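Local coordinates for protein ORF10 (Moritella marina, PDB 6RIW) that forms the ketosynthase and chain length factor didomain of a polyunsaturated fatty acid synthase, where it probably supports carbon-chain elongation on acyl carrier protein substrates, at residues Q30-K35 against S364-L369; S123-S128 against P228-M233; A222-D227 against L369-G374; Q239-N244 against G256-E261; A248-N253 against I328-T333. All blocks are in the same frame, centred on the assembly; numbering follows the deposited sequence.

Overall arrangement
All five contacts fall in the ketosynthase part of the chain. Interaction 3 is the most central, its centre about 11 Å from that of the chain, and interaction 2 is next; interactions 1, 4 and 5 lie farther out at 22 to 26 Å, and interaction 1 is partly open to solvent. Interactions 1 and 3 share Leu369, in the loop after helix 363-366, while interactions 3 and 4 meet through neighbouring strands 217-224 and 259-270. Chemistry varies with place: backbone and amide hydrogen bonds beside a salt bridge in interaction 1, aromatic and proline packing in interactions 2 and 5, small residues and a hydroxyl-to-backbone bond in interaction 3, glycine packing and a bridging water in interaction 4.

Interaction 1 of 5, residues Q30-K35 against S364-L369; sequences QDCRSK and SNLGHL
Two hydrogen bonds join Asn365, near the end of helix 363-366, to the loop after helix 19-27. Asn365 ND2 gives to Gln30 O at 3.1 Å, with the oxygen close to the amide plane and the N-H pointing nearly straight (161°). In return, Asn365 O accepts from Cys32 N at 2.9 Å. One residue thus donates with its side chain and accepts with its backbone. The apolar share is small: Cys32 CB rests 3.9 Å from Leu366 CD2. Arg33 brings its aliphatic part over the turn that ends the helix, CG lying 3.6 Å from Asn365 O and 3.9 Å from Gly367 N. Ser364 O sits over one face of the guanidinium. Charge is settled within segment 30-35, where Arg33 grips the Asp31 carboxylate side-on through NE and NH2, its chain bent at chi3 (-56°) to bring NE back to the acid. Asp31 OD1 takes NE at 2.7 Å and Arg33 N, closing an Asx turn; the two donors reach it from opposite faces of the carboxylate plane. The Arg33 charge is probably largely balanced by Asp31 where the side chain lies against the helix end, and the Asn365 bonds probably help to space the two segments.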
# COMPACT_ATOMS: atom_id res chain seq x y z
N GLN A 30 -2.71 26.82 -16.73
CA GLN A 30 -1.34 26.35 -16.84
C GLN A 30 -1.29 24.84 -17.07
O GLN A 30 -1.95 24.07 -16.36
CB GLN A 30 -0.57 26.70 -15.57
CG GLN A 30 0.93 26.81 -15.76
CD GLN A 30 1.29 28.10 -16.44
OE1 GLN A 30 0.74 29.16 -16.13
NE2 GLN A 30 2.21 28.02 -17.39
N ASP A 31 -0.48 24.42 -18.03
CA ASP A 31 -0.15 23.02 -18.24
C ASP A 31 1.12 22.72 -17.45
O ASP A 31 2.17 23.31 -17.72
CB ASP A 31 0.04 22.73 -19.73
CG ASP A 31 0.13 21.24 -20.04
OD1 ASP A 31 0.45 20.42 -19.15
OD2 ASP A 31 -0.10 20.88 -21.22
N CYS A 32 1.03 21.81 -16.48
CA CYS A 32 2.15 21.47 -15.61
C CYS A 32 2.81 20.13 -15.95
O CYS A 32 3.66 19.66 -15.18
CB CYS A 32 1.68 21.46 -14.15
SG CYS A 32 0.88 23.03 -13.65
N ARG A 33 2.43 19.50 -17.06
CA ARG A 33 3.02 18.24 -17.49
C ARG A 33 4.34 18.50 -18.21
O ARG A 33 4.56 19.59 -18.76
CB ARG A 33 2.03 17.48 -18.38
CG ARG A 33 0.63 17.33 -17.73
CD ARG A 33 -0.46 16.97 -18.74
NE ARG A 33 -0.52 17.96 -19.82
CZ ARG A 33 -0.96 17.69 -21.05
NH1 ARG A 33 -1.39 16.47 -21.37
NH2 ARG A 33 -0.95 18.65 -21.97
N SER A 34 5.23 17.50 -18.21
CA SER A 34 6.56 17.67 -18.77
C SER A 34 7.14 16.30 -19.12
O SER A 34 6.56 15.26 -18.83
CB SER A 34 7.49 18.43 -17.82
OG SER A 34 7.71 17.69 -16.63
N LYS A 35 8.32 16.32 -19.75
CA LYS A 35 9.00 15.08 -20.10
C LYS A 35 9.91 14.64 -18.96
O LYS A 35 10.63 15.45 -18.37
CB LYS A 35 9.82 15.26 -21.38
CG LYS A 35 8.96 15.55 -22.60
CD LYS A 35 9.80 15.91 -23.80
CE LYS A 35 9.30 15.22 -25.06
NZ LYS A 35 10.33 15.30 -26.14
N SER A 364 -6.25 17.22 -16.41
CA SER A 364 -5.83 17.90 -17.63
C SER A 364 -4.58 18.75 -17.39
O SER A 364 -3.68 18.78 -18.23
CB SER A 364 -6.98 18.77 -18.18
OG SER A 364 -7.34 19.84 -17.31
N ASN A 365 -4.51 19.43 -16.23
CA ASN A 365 -3.36 20.29 -15.93
C ASN A 365 -2.15 19.50 -15.46
O ASN A 365 -1.01 19.88 -15.76
CB ASN A 365 -3.68 21.32 -14.84
CG ASN A 365 -4.95 22.09 -15.09
OD1 ASN A 365 -6.05 21.57 -14.91
ND2 ASN A 365 -4.80 23.36 -15.44
N LEU A 366 -2.38 18.43 -14.67
CA LEU A 366 -1.31 17.83 -13.87
C LEU A 366 -0.91 16.44 -14.31
O LEU A 366 0.16 15.97 -13.88
CB LEU A 366 -1.73 17.73 -12.40
CG LEU A 366 -2.16 18.99 -11.68
CD1 LEU A 366 -2.51 18.66 -10.24
CD2 LEU A 366 -1.05 19.98 -11.77
N GLY A 367 -1.73 15.76 -15.09
CA GLY A 367 -1.63 14.32 -15.24
C GLY A 367 -2.38 13.60 -14.14
O GLY A 367 -3.03 14.20 -13.27
N HIS A 368 -2.28 12.27 -14.17
CA HIS A 368 -2.96 11.40 -13.20
C HIS A 368 -1.96 11.06 -12.10
O HIS A 368 -1.03 10.28 -12.31
CB HIS A 368 -3.48 10.15 -13.92
CG HIS A 368 -4.16 9.15 -13.03
ND1 HIS A 368 -4.32 9.34 -11.67
CD2 HIS A 368 -4.77 7.98 -13.32
CE1 HIS A 368 -4.97 8.31 -11.16
NE2 HIS A 368 -5.25 7.47 -12.13
N LEU A 369 -2.17 11.64 -10.92
CA LEU A 369 -1.23 11.48 -9.80
C LEU A 369 -1.39 10.16 -9.04
O LEU A 369 -0.88 10.04 -7.92
CB LEU A 369 -1.38 12.67 -8.84
CG LEU A 369 -0.43 13.86 -9.05
CD1 LEU A 369 -0.49 14.39 -10.48
CD2 LEU A 369 -0.65 14.99 -8.02

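Interaction 2 of 5, residues S123-S128 against P228-M233; sequences SFPTKS and PMFVNM
Pro228 O accepts from Asn232 N at 2.8 Å, a backbone bond in the first turn of helix 228-237, and the same proline meets the loop 123-128 through its ring, CD lying 3.9 Å from Lys127 CG. Lys127 bends twice near its end, and its NZ makes a salt bridge with Asp88. Between the segments themselves the contact is apolar. Phe230 turns its edge to the face of Phe124: CE1 stands over the centre of that ring, 3.6 Å from Phe124 CD1, with the planes at 54°. On the other ring Pro125 CD lies over the centre of the Phe230 face, 3.9 Å from its centroid, a CH-pi contact. Phe230 CG is anti to its backbone N (chi1 -170°), which carries the ring out to Phe124 and Pro125. Val231 CG2 closes on the edge of Phe124, 4.2 Å from CD2. Were Phe124 an alanine, the edge of Phe230 would probably lose the face it points into and a gap would open beside Val231. Phe230 also meets Tyr637 and Pro125 touches His589 of helix 589-595, so both segments border the chain length factor half, consistent with the dimer-like pairing of thiolase-fold ketosynthases.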
# COMPACT_ATOMS: atom_id res chain seq x y z
N SER A 123 2.25 0.75 -3.16
CA SER A 123 3.15 -0.30 -2.70
C SER A 123 4.16 -0.67 -3.76
O SER A 123 4.38 -1.86 -4.01
CB SER A 123 2.33 -1.53 -2.28
OG SER A 123 1.60 -1.25 -1.10
N PHE A 124 4.77 0.33 -4.42
CA PHE A 124 5.74 0.11 -5.50
C PHE A 124 7.15 0.42 -5.04
O PHE A 124 7.35 1.24 -4.14
CB PHE A 124 5.46 1.04 -6.68
CG PHE A 124 4.24 0.70 -7.49
CD1 PHE A 124 3.54 -0.48 -7.31
CD2 PHE A 124 3.81 1.59 -8.46
CE1 PHE A 124 2.44 -0.77 -8.09
CE2 PHE A 124 2.71 1.32 -9.25
CZ PHE A 124 2.02 0.13 -9.06
N PRO A 125 8.17 -0.14 -5.70
CA PRO A 125 9.55 0.30 -5.46
C PRO A 125 9.66 1.82 -5.59
O PRO A 125 8.98 2.43 -6.41
CB PRO A 125 10.35 -0.40 -6.55
CG PRO A 125 9.52 -1.70 -6.85
CD PRO A 125 8.07 -1.25 -6.66
N THR A 126 10.57 2.40 -4.81
CA THR A 126 10.88 3.82 -4.92
C THR A 126 12.29 3.98 -5.45
O THR A 126 13.06 3.02 -5.59
CB THR A 126 10.75 4.54 -3.57
OG1 THR A 126 11.78 4.07 -2.68
CG2 THR A 126 9.36 4.33 -2.93
N LYS A 127 12.67 5.24 -5.73
CA LYS A 127 14.02 5.45 -6.23
C LYS A 127 15.06 5.05 -5.19
O LYS A 127 16.13 4.55 -5.55
CB LYS A 127 14.19 6.92 -6.65
CG LYS A 127 13.22 7.35 -7.76
CD LYS A 127 13.56 8.77 -8.26
CE LYS A 127 13.30 9.81 -7.16
NZ LYS A 127 11.84 9.95 -6.76
N SER A 128 14.72 5.16 -3.90
CA SER A 128 15.65 4.78 -2.84
C SER A 128 15.60 3.29 -2.52
O SER A 128 16.64 2.69 -2.24
CB SER A 128 15.37 5.58 -1.57
OG SER A 128 15.52 6.98 -1.82
N PRO A 228 9.67 6.16 -11.08
CA PRO A 228 9.02 6.45 -12.37
C PRO A 228 9.27 5.41 -13.45
O PRO A 228 8.39 5.21 -14.30
CB PRO A 228 9.62 7.82 -12.76
CG PRO A 228 9.97 8.46 -11.42
CD PRO A 228 10.47 7.30 -10.57
N MET A 229 10.42 4.73 -13.44
CA MET A 229 10.64 3.68 -14.43
C MET A 229 9.67 2.53 -14.22
O MET A 229 9.14 1.97 -15.20
CB MET A 229 12.08 3.18 -14.39
CG MET A 229 12.33 2.07 -15.41
SD MET A 229 13.94 1.28 -15.26
CE MET A 229 14.97 2.65 -15.75
N PHE A 230 9.41 2.17 -12.96
CA PHE A 230 8.45 1.11 -12.66
C PHE A 230 7.05 1.52 -13.09
O PHE A 230 6.31 0.71 -13.67
CB PHE A 230 8.48 0.82 -11.16
CG PHE A 230 7.70 -0.41 -10.76
CD1 PHE A 230 6.35 -0.33 -10.44
CD2 PHE A 230 8.33 -1.65 -10.68
CE1 PHE A 230 5.62 -1.47 -10.06
CE2 PHE A 230 7.63 -2.79 -10.30
CZ PHE A 230 6.27 -2.70 -9.99
N VAL A 231 6.68 2.79 -12.84
CA VAL A 231 5.36 3.29 -13.21
C VAL A 231 5.18 3.31 -14.72
O VAL A 231 4.14 2.90 -15.27
CB VAL A 231 5.14 4.69 -12.62
CG1 VAL A 231 3.88 5.32 -13.20
CG2 VAL A 231 5.08 4.61 -11.09
N ASN A 232 6.17 3.83 -15.43
CA ASN A 232 5.99 4.05 -16.85
C ASN A 232 6.09 2.74 -17.64
O ASN A 232 5.42 2.59 -18.66
CB ASN A 232 7.03 5.07 -17.35
CG ASN A 232 6.66 6.49 -16.97
OD1 ASN A 232 6.04 6.75 -15.92
ND2 ASN A 232 7.01 7.44 -17.84
N MET A 233 6.92 1.80 -17.18
CA MET A 233 6.88 0.47 -17.77
C MET A 233 5.51 -0.16 -17.61
O MET A 233 5.00 -0.84 -18.52
CB MET A 233 7.96 -0.42 -17.15
CG MET A 233 9.38 -0.04 -17.55
SD MET A 233 9.69 -0.21 -19.33
CE MET A 233 11.33 0.53 -19.45

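Interaction 3 of 5, residues A222-D227 against L369-G374; sequences AVSAAD and LLTAAG
Ser224, at the end of strand 217-224, points its side chain into the turn that begins at Leu369. Its CB lies only 3.1 Å from Leu369 O, with Thr371 OG1 at 3.6 Å and Ala372 CB at 4.1 Å from the same carbon, so the beta carbon packs against the turn. From there OG swings anti to the backbone N (chi1 162°) and runs alongside Leu370, reaching its CB at 3.7 Å; the hydroxyl has a weak hydrogen bond to Gly260 O on the neighbouring strand 259-270. Leu369 O itself accepts from Ala372 N at 3.0 Å, which holds the turn closed in a short 3-10 arc. A hydrogen bond between the segments comes from Thr371 OG1, which donates to Val223 O at 2.8 Å. OG1 stands between the backbone N and the carbonyl carbon of its own residue (chi1 44°), facing the strand, and it approaches from above the carbonyl plane of Val223, 39° out of it. Two residues earlier on the strand than Ser224, Ala222 CB comes to 3.3 Å from Thr371 O, an oxygen whose hydrogen bond comes from Ser199 OG of helix 198-211. Ala222 and Ala372 pack as small neighbours, letting the backbones approach closely. With Ala222, Ser224 and Ala372 all small, the turn can settle directly on the strand end. There the Thr371 hydroxyl bond gives the buried Val223 O a donor, which probably helps hold the loop against the strand.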
# COMPACT_ATOMS: atom_id res chain seq x y z
N ALA A 222 -2.35 11.82 0.76
CA ALA A 222 -1.79 10.75 -0.06
C ALA A 222 -0.47 11.22 -0.67
O ALA A 222 -0.20 12.41 -0.76
CB ALA A 222 -2.75 10.30 -1.16
N VAL A 223 0.31 10.24 -1.11
CA VAL A 223 1.60 10.48 -1.74
C VAL A 223 1.75 9.46 -2.85
O VAL A 223 1.28 8.32 -2.73
CB VAL A 223 2.76 10.41 -0.72
CG1 VAL A 223 2.82 9.03 -0.06
CG2 VAL A 223 4.11 10.73 -1.39
N SER A 224 2.30 9.91 -3.98
CA SER A 224 2.61 9.08 -5.13
C SER A 224 4.06 9.42 -5.47
O SER A 224 4.34 10.48 -6.04
CB SER A 224 1.66 9.39 -6.30
OG SER A 224 2.17 8.92 -7.54
N ALA A 225 4.99 8.53 -5.09
CA ALA A 225 6.42 8.75 -5.33
C ALA A 225 7.13 7.44 -5.65
O ALA A 225 8.25 7.18 -5.20
CB ALA A 225 7.09 9.41 -4.12
N ALA A 226 6.46 6.59 -6.42
CA ALA A 226 7.09 5.37 -6.89
C ALA A 226 8.19 5.68 -7.90
O ALA A 226 8.21 6.73 -8.54
CB ALA A 226 6.04 4.46 -7.53
N ASP A 227 9.09 4.71 -8.08
CA ASP A 227 10.11 4.75 -9.12
C ASP A 227 9.43 5.00 -10.46
O ASP A 227 8.66 4.16 -10.94
CB ASP A 227 10.91 3.44 -9.13
CG ASP A 227 11.93 3.36 -10.26
OD1 ASP A 227 12.11 4.35 -11.00
OD2 ASP A 227 12.56 2.29 -10.41
N LEU A 369 -2.17 11.64 -10.92
CA LEU A 369 -1.23 11.48 -9.80
C LEU A 369 -1.39 10.16 -9.04
O LEU A 369 -0.88 10.04 -7.92
CB LEU A 369 -1.38 12.67 -8.84
CG LEU A 369 -0.43 13.86 -9.05
CD1 LEU A 369 -0.49 14.39 -10.48
CD2 LEU A 369 -0.65 14.99 -8.02
N LEU A 370 -2.10 9.18 -9.60
CA LEU A 370 -2.15 7.81 -9.05
C LEU A 370 -2.75 7.85 -7.65
O LEU A 370 -3.89 8.33 -7.49
CB LEU A 370 -0.74 7.23 -9.15
CG LEU A 370 -0.08 7.31 -10.54
CD1 LEU A 370 1.33 6.73 -10.54
CD2 LEU A 370 -0.96 6.61 -11.58
N THR A 371 -2.07 7.34 -6.62
CA THR A 371 -2.67 7.34 -5.28
C THR A 371 -2.98 8.74 -4.79
O THR A 371 -3.88 8.92 -3.96
CB THR A 371 -1.75 6.61 -4.30
OG1 THR A 371 -0.40 7.02 -4.52
CG2 THR A 371 -1.84 5.11 -4.58
N ALA A 372 -2.28 9.75 -5.31
CA ALA A 372 -2.53 11.12 -4.89
C ALA A 372 -3.50 11.87 -5.80
O ALA A 372 -3.66 13.08 -5.64
CB ALA A 372 -1.20 11.89 -4.83
N ALA A 373 -4.14 11.18 -6.75
CA ALA A 373 -4.91 11.89 -7.77
C ALA A 373 -6.08 12.66 -7.17
O ALA A 373 -6.45 13.73 -7.68
CB ALA A 373 -5.43 10.91 -8.84
N GLY A 374 -6.70 12.12 -6.12
CA GLY A 374 -7.81 12.84 -5.53
C GLY A 374 -7.41 14.12 -4.84
O GLY A 374 -8.26 15.00 -4.65

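Interaction 4 of 5, residues Q239-N244 against G256-E261; sequences QAYPAN and GLFAGE
Gly256 sits hard against the turn of Ala240 to Pro242, and here the packing is at its tightest. Ala240 O lies 3.2 Å from Gly256 CA, while Pro242 CB comes to 3.6 Å from Gly256 N; any beta carbon at this position would collide with Ala240 O and Pro242 N. Next along, Leu257 N gives a fairly straight hydrogen bond of 3.0 Å (161°) to Ala240 O. Leu257 O, buried by the contact, has no polar partner in the model and is covered instead by carbons, Tyr241 CD1 at 3.2 Å and Pro242 CD at 3.4 Å. Tyr241 keeps CG beside its backbone N (chi1 -70°), leading the ring toward that oxygen. Phe258 CE1 touches Pro242 CD at 3.7 Å, and these two side chains cross at about a right angle. The looser part lies farther along the Tyr241 ring: its OH lies 2.9 Å from a water (O), and that water accepts from Ala259 N. Toward solvent, partly exposed Ala240 keeps its CB 4.4 Å from Leu257 CG. Gln239 ends helix 228-237 in a Schellman motif, and the contact closes the base of the loop from this helix to strand 259-270 in a thiolase-fold ketosynthase.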
# COMPACT_ATOMS: atom_id res chain seq x y z
N GLN A 239 -0.69 -0.39 -22.18
CA GLN A 239 -1.04 0.44 -23.35
C GLN A 239 -1.94 1.62 -22.95
O GLN A 239 -2.89 1.98 -23.66
CB GLN A 239 -1.70 -0.39 -24.45
CG GLN A 239 -0.81 -1.46 -25.07
CD GLN A 239 -1.57 -2.28 -26.09
OE1 GLN A 239 -2.36 -1.74 -26.88
NE2 GLN A 239 -1.37 -3.60 -26.07
N ALA A 240 -1.65 2.22 -21.80
CA ALA A 240 -2.48 3.29 -21.26
C ALA A 240 -2.06 4.67 -21.76
O ALA A 240 -2.86 5.61 -21.65
CB ALA A 240 -2.44 3.27 -19.73
N TYR A 241 -0.85 4.82 -22.29
CA TYR A 241 -0.39 6.08 -22.87
C TYR A 241 -1.01 6.30 -24.26
O TYR A 241 -1.19 5.34 -25.02
CB TYR A 241 1.13 6.08 -22.98
CG TYR A 241 1.88 6.15 -21.66
CD1 TYR A 241 1.70 7.22 -20.79
CD2 TYR A 241 2.80 5.16 -21.30
CE1 TYR A 241 2.39 7.28 -19.58
CE2 TYR A 241 3.50 5.22 -20.11
CZ TYR A 241 3.30 6.29 -19.26
OH TYR A 241 3.98 6.37 -18.07
N PRO A 242 -1.29 7.55 -24.63
CA PRO A 242 -2.00 7.79 -25.90
C PRO A 242 -1.09 7.61 -27.12
O PRO A 242 -0.00 8.18 -27.19
CB PRO A 242 -2.48 9.25 -25.78
CG PRO A 242 -1.52 9.89 -24.82
CD PRO A 242 -1.12 8.78 -23.84
N ALA A 243 -1.57 6.82 -28.09
CA ALA A 243 -0.78 6.58 -29.28
C ALA A 243 -0.58 7.86 -30.08
O ALA A 243 0.49 8.05 -30.67
CB ALA A 243 -1.42 5.49 -30.14
N ASN A 244 -1.56 8.76 -30.09
CA ASN A 244 -1.42 10.04 -30.77
C ASN A 244 -0.83 11.13 -29.88
O ASN A 244 -0.85 12.31 -30.25
CB ASN A 244 -2.78 10.48 -31.34
CG ASN A 244 -3.77 10.87 -30.26
OD1 ASN A 244 -3.52 10.69 -29.06
ND2 ASN A 244 -4.91 11.42 -30.67
N GLY A 256 -5.50 8.35 -24.12
CA GLY A 256 -4.83 7.77 -22.98
C GLY A 256 -4.54 8.82 -21.93
O GLY A 256 -5.01 9.97 -22.01
N LEU A 257 -3.76 8.41 -20.94
CA LEU A 257 -3.38 9.27 -19.83
C LEU A 257 -1.87 9.47 -19.79
O LEU A 257 -1.10 8.71 -20.40
CB LEU A 257 -3.87 8.69 -18.48
CG LEU A 257 -3.39 7.28 -18.09
CD1 LEU A 257 -1.97 7.25 -17.47
CD2 LEU A 257 -4.37 6.66 -17.09
N PHE A 258 -1.46 10.50 -19.06
CA PHE A 258 -0.10 10.63 -18.55
C PHE A 258 -0.17 10.50 -17.03
O PHE A 258 -1.11 11.00 -16.40
CB PHE A 258 0.52 11.99 -18.89
CG PHE A 258 0.65 12.27 -20.36
CD1 PHE A 258 0.84 11.24 -21.28
CD2 PHE A 258 0.61 13.58 -20.82
CE1 PHE A 258 0.99 11.52 -22.66
CE2 PHE A 258 0.75 13.87 -22.19
CZ PHE A 258 0.93 12.85 -23.10
N ALA A 259 0.80 9.81 -16.45
CA ALA A 259 0.86 9.60 -15.01
C ALA A 259 1.61 10.75 -14.33
O ALA A 259 2.13 11.65 -14.99
CB ALA A 259 1.50 8.26 -14.69
N GLY A 260 1.69 10.72 -13.00
CA GLY A 260 2.23 11.85 -12.27
C GLY A 260 2.58 11.45 -10.85
O GLY A 260 2.36 10.31 -10.43
N GLU A 261 3.15 12.40 -10.12
CA GLU A 261 3.62 12.17 -8.77
C GLU A 261 3.34 13.42 -7.94
O GLU A 261 3.03 14.49 -8.47
CB GLU A 261 5.12 11.82 -8.77
CG GLU A 261 5.94 12.81 -9.57
CD GLU A 261 7.44 12.51 -9.56
OE1 GLU A 261 7.83 11.32 -9.43
OE2 GLU A 261 8.24 13.48 -9.69
O HOH W 1 3.68 9.16 -17.18

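Interaction 5 of 5, residues A248-N253 against I328-T333; sequences APFDQN and IECHAT
The Phe250 ring is met at two quite different places by the segment 328-333. Ala332 CB lies over one face, displaced toward the rim, and makes a CH-pi contact 3.9 Å from the ring centroid and 18° off the normal. Cys330 SG instead comes in at the edge, in the ring plane, 3.6 Å from Phe250 CZ: a sulfur-aromatic contact. The CZ end of the ring thus has a methyl over its face and a sulfur at its rim, and Cys330 CB touches the same CZ. Phe250 holds CG beside its backbone N (chi1 -71°), which carries the ring out of the loop to that corner. Pro249 lies along the next residues, its CB 3.4 Å from Ala332 O and 4.0 Å from Ala332 CB. Ala332 O is hydrogen-bonded to Ser361 OG. Both Pro249 and Phe250 are presented by a type II turn, closed by Asp251 N bonding to Ala248 O at 2.9 Å; Phe250 takes its positive-phi place. Cutting Phe250 back to a serine is likely to leave Ala332 CB and Cys330 SG facing a gap where the ring had been. No hydrogen bond spans the two segments, so the contact relies on shape and dispersion: a rigid proline and an aromatic ring, set by the turn, seat one loop on the loop that follows strand 327-329.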
# COMPACT_ATOMS: atom_id res chain seq x y z
N ALA A 248 -6.07 14.33 -22.94
CA ALA A 248 -7.02 15.44 -22.86
C ALA A 248 -8.33 14.94 -22.28
O ALA A 248 -9.25 14.54 -23.01
CB ALA A 248 -7.25 16.06 -24.24
N PRO A 249 -8.45 14.96 -20.95
CA PRO A 249 -9.69 14.47 -20.32
C PRO A 249 -10.92 15.15 -20.90
O PRO A 249 -10.94 16.37 -21.08
CB PRO A 249 -9.49 14.82 -18.84
CG PRO A 249 -7.99 14.86 -18.66
CD PRO A 249 -7.46 15.43 -19.97
N PHE A 250 -11.93 14.35 -21.22
CA PHE A 250 -13.24 14.70 -21.78
C PHE A 250 -13.17 14.99 -23.29
O PHE A 250 -14.22 15.23 -23.89
CB PHE A 250 -13.89 15.91 -21.09
CG PHE A 250 -14.37 15.63 -19.70
CD1 PHE A 250 -15.24 14.58 -19.45
CD2 PHE A 250 -13.95 16.41 -18.63
CE1 PHE A 250 -15.71 14.31 -18.16
CE2 PHE A 250 -14.40 16.15 -17.34
CZ PHE A 250 -15.28 15.09 -17.12
N ASP A 251 -11.99 14.98 -23.91
CA ASP A 251 -11.87 15.35 -25.31
C ASP A 251 -11.97 14.12 -26.21
O ASP A 251 -11.40 13.07 -25.91
CB ASP A 251 -10.55 16.08 -25.58
CG ASP A 251 -10.51 16.72 -26.97
OD1 ASP A 251 -10.25 15.98 -27.95
OD2 ASP A 251 -10.73 17.95 -27.08
N GLN A 252 -12.71 14.27 -27.32
CA GLN A 252 -12.91 13.17 -28.26
C GLN A 252 -11.59 12.60 -28.77
O GLN A 252 -11.52 11.41 -29.12
CB GLN A 252 -13.74 13.63 -29.46
CG GLN A 252 -15.18 13.98 -29.17
CD GLN A 252 -15.91 14.46 -30.43
OE1 GLN A 252 -15.62 14.01 -31.53
NE2 GLN A 252 -16.85 15.39 -30.26
N ASN A 253 -10.54 13.41 -28.86
CA ASN A 253 -9.29 12.98 -29.47
C ASN A 253 -8.31 12.37 -28.47
O ASN A 253 -7.25 11.88 -28.89
CB ASN A 253 -8.61 14.17 -30.18
CG ASN A 253 -9.51 14.84 -31.20
OD1 ASN A 253 -9.75 14.30 -32.28
ND2 ASN A 253 -10.02 16.03 -30.86
N ILE A 328 -19.08 18.87 -10.47
CA ILE A 328 -18.44 17.61 -10.09
C ILE A 328 -17.02 17.60 -10.63
O ILE A 328 -16.80 17.76 -11.84
CB ILE A 328 -19.20 16.39 -10.60
CG1 ILE A 328 -20.60 16.34 -9.99
CG2 ILE A 328 -18.43 15.11 -10.28
CD1 ILE A 328 -21.48 15.38 -10.69
N GLU A 329 -16.05 17.39 -9.74
CA GLU A 329 -14.68 17.17 -10.17
C GLU A 329 -14.56 15.69 -10.49
O GLU A 329 -14.69 14.84 -9.60
CB GLU A 329 -13.70 17.63 -9.10
CG GLU A 329 -12.23 17.22 -9.35
CD GLU A 329 -11.58 17.92 -10.55
OE1 GLU A 329 -12.07 18.99 -11.01
OE2 GLU A 329 -10.55 17.38 -11.02
N CYS A 330 -14.41 15.38 -11.77
CA CYS A 330 -14.53 14.00 -12.24
C CYS A 330 -13.21 13.26 -12.16
O CYS A 330 -12.13 13.85 -12.05
CB CYS A 330 -15.02 13.97 -13.69
SG CYS A 330 -16.67 14.66 -13.84
N HIS A 331 -13.32 11.93 -12.24
CA HIS A 331 -12.13 11.09 -12.29
C HIS A 331 -11.40 11.23 -13.62
O HIS A 331 -10.16 11.15 -13.66
CB HIS A 331 -12.55 9.65 -12.02
CG HIS A 331 -11.46 8.66 -12.28
ND1 HIS A 331 -10.35 8.54 -11.47
CD2 HIS A 331 -11.30 7.74 -13.27
CE1 HIS A 331 -9.56 7.60 -11.94
NE2 HIS A 331 -10.11 7.09 -13.03
N ALA A 332 -12.15 11.47 -14.71
CA ALA A 332 -11.69 11.61 -16.10
C ALA A 332 -10.18 11.72 -16.31
O ALA A 332 -9.60 12.80 -16.16
CB ALA A 332 -12.33 12.84 -16.74
N THR A 333 -9.54 10.62 -16.70
CA THR A 333 -8.10 10.58 -16.87
C THR A 333 -7.65 10.88 -18.29
O THR A 333 -6.45 11.06 -18.50
CB THR A 333 -7.55 9.21 -16.52
OG1 THR A 333 -8.07 8.27 -17.47
CG2 THR A 333 -7.94 8.80 -15.11